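Local coordinates for RsfP (Uncultured bacterium, PDB 4GLJ), which probably phosphorolyses methylthioadenosine, as a trimeric member of the phosphorylase superfamily, and binds the dye rhodamine B, at residues Gly52-Val57 with Val252-Val257. Numbering follows the deposited sequence.
Sequences GELNGV and VIKQAV
Lys-254 and Val-257, one helical turn apart on helix 237-263, meet Leu-54 and Val-57 at the two ends of a beta hairpin turn. Strands 49-54 and 57-63 are joined here by a type I' turn. Leu-54 N bonds Val-57 O and Val-57 N bonds Leu-54 O, both at 2.9 Å. These two bonds close the turn, and Leu-54 and Val-57, the residues at its ends, both direct their side chains at the helix.

Along the helix, Lys-254 comes first and uses its aliphatic stem. Its CG lies 3.9 Å from Leu-54 CD2 and 4.0 Å from Leu-54 CD1, and the leucine comes in nearly perpendicular to the lysine chain. A kink at chi3 (-90°) carries NZ off from the hairpin. Lys-254 also touches Ala-29, while Leu-54 rests on Leu-30 of the same loop. Another side of the helix packs on helix 145-157, through Ala-256.

Val-257 faces the hairpin with both methyls. Chi1 of 169° turns CG1 toward Val-57 and leaves CG2 for Leu-54. CG2 of Val-257 is 3.9 Å from Leu-54 CD2, so this one leucine methyl meets both helix residues. CG1 of Val-257 lies 3.8 Å from Val-57 CG1. The two valine side chains lie alongside each other, pointing in opposite senses. Both also touch Ile-16 of strand 16-20, which pairs with strand 57-63.

With an alanine here instead of Leu-54, the stem of Lys-254 and CG2 of Val-257 would probably lose their hairpin partner, and a gap is likely to open beside the helix. No hydrogen bond crosses between the segments. The contact is purely apolar, so the fit of methyls and methylenes, rather than directed polar bonds, joins the hairpin to the helix.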
loop_
_atom_site.group_PDB
_atom_site.type_symbol
_atom_site.label_atom_id
_atom_site.label_comp_id
_atom_site.label_asym_id
_atom_site.label_seq_id
_atom_site.Cartn_x
_atom_site.Cartn_y
_atom_site.Cartn_z
ATOM N N GLY A 52 35.345 5.324 11.171
ATOM C CA GLY A 52 36.563 4.649 11.561
ATOM C C GLY A 52 37.251 4.211 10.292
ATOM O O GLY A 52 36.685 4.371 9.196
ATOM N N GLU A 53 38.460 3.672 10.452
ATOM C CA GLU A 53 39.262 3.194 9.331
ATOM C C GLU A 53 39.378 1.681 9.385
ATOM O O GLU A 53 39.606 1.095 10.432
ATOM C CB GLU A 53 40.655 3.862 9.285
ATOM C CG GLU A 53 40.604 5.266 8.673
ATOM C CD GLU A 53 39.991 6.294 9.637
ATOM O OE1 GLU A 53 40.278 6.199 10.867
ATOM O OE2 GLU A 53 39.232 7.188 9.163
ATOM N N LEU A 54 39.165 1.079 8.222
ATOM C CA LEU A 54 39.397 -0.340 7.986
ATOM C C LEU A 54 40.587 -0.290 7.052
ATOM O O LEU A 54 40.478 0.231 5.943
ATOM C CB LEU A 54 38.113 -0.908 7.313
ATOM C CG LEU A 54 37.537 -2.278 7.690
ATOM C CD1 LEU A 54 37.528 -2.497 9.208
ATOM C CD2 LEU A 54 36.144 -2.440 7.086
ATOM N N ASN A 55 41.770 -0.738 7.532
ATOM C CA ASN A 55 43.020 -0.571 6.779
ATOM C C ASN A 55 43.241 0.837 6.198
ATOM O O ASN A 55 43.562 1.010 5.018
ATOM C CB ASN A 55 43.144 -1.611 5.655
ATOM C CG ASN A 55 42.855 -3.045 6.121
ATOM O OD1 ASN A 55 41.994 -3.294 6.979
ATOM N ND2 ASN A 55 43.547 -4.000 5.517
ATOM N N GLY A 56 43.083 1.860 7.016
ATOM C CA GLY A 56 43.293 3.200 6.522
ATOM C C GLY A 56 42.227 3.764 5.614
ATOM O O GLY A 56 42.292 4.957 5.275
ATOM N N VAL A 57 41.241 2.941 5.212
ATOM C CA VAL A 57 40.096 3.425 4.452
ATOM C C VAL A 57 39.011 3.896 5.446
ATOM O O VAL A 57 38.596 3.125 6.292
ATOM C CB VAL A 57 39.445 2.300 3.614
ATOM C CG1 VAL A 57 38.232 2.831 2.836
ATOM C CG2 VAL A 57 40.452 1.618 2.696
ATOM N N VAL A 252 32.840 -10.240 5.339
ATOM C CA VAL A 252 32.514 -9.874 3.988
ATOM C C VAL A 252 32.675 -8.374 3.752
ATOM O O VAL A 252 33.253 -7.977 2.735
ATOM C CB VAL A 252 31.089 -10.369 3.575
ATOM C CG1 VAL A 252 30.821 -9.951 2.119
ATOM C CG2 VAL A 252 30.978 -11.916 3.764
ATOM N N ILE A 253 32.128 -7.558 4.658
ATOM C CA ILE A 253 32.267 -6.099 4.640
ATOM C C ILE A 253 33.759 -5.702 4.607
ATOM O O ILE A 253 34.157 -4.817 3.820
ATOM C CB ILE A 253 31.566 -5.502 5.913
ATOM C CG1 ILE A 253 30.028 -5.516 5.765
ATOM C CG2 ILE A 253 32.040 -4.111 6.298
ATOM C CD1 ILE A 253 29.389 -5.401 7.163
ATOM N N LYS A 254 34.573 -6.307 5.477
ATOM C CA LYS A 254 36.046 -6.015 5.441
ATOM C C LYS A 254 36.600 -6.139 4.010
ATOM O O LYS A 254 37.205 -5.215 3.478
ATOM C CB LYS A 254 36.829 -6.885 6.454
ATOM C CG LYS A 254 36.858 -6.206 7.793
ATOM C CD LYS A 254 37.562 -6.967 8.932
ATOM C CE LYS A 254 36.556 -7.854 9.653
ATOM N NZ LYS A 254 36.953 -8.087 11.067
ATOM N N GLN A 255 36.316 -7.263 3.373
ATOM C CA GLN A 255 36.743 -7.513 1.997
ATOM C C GLN A 255 36.138 -6.562 0.976
ATOM O O GLN A 255 36.840 -6.115 0.060
ATOM C CB GLN A 255 36.451 -8.961 1.607
ATOM C CG GLN A 255 37.212 -10.038 2.394
ATOM C CD GLN A 255 38.729 -9.883 2.379
ATOM O OE1 GLN A 255 39.332 -9.413 1.426
ATOM N NE2 GLN A 255 39.333 -10.238 3.476
ATOM N N ALA A 256 34.845 -6.206 1.150
ATOM C CA ALA A 256 34.147 -5.341 0.231
ATOM C C ALA A 256 34.634 -3.898 0.310
ATOM O O ALA A 256 34.827 -3.270 -0.726
ATOM C CB ALA A 256 32.604 -5.384 0.489
ATOM N N VAL A 257 34.896 -3.406 1.523
ATOM C CA VAL A 257 35.412 -2.074 1.666
ATOM C C VAL A 257 36.785 -1.976 0.912
ATOM O O VAL A 257 37.047 -1.036 0.131
ATOM C CB VAL A 257 35.574 -1.685 3.155
ATOM C CG1 VAL A 257 36.368 -0.400 3.277
ATOM C CG2 VAL A 257 34.213 -1.544 3.876
#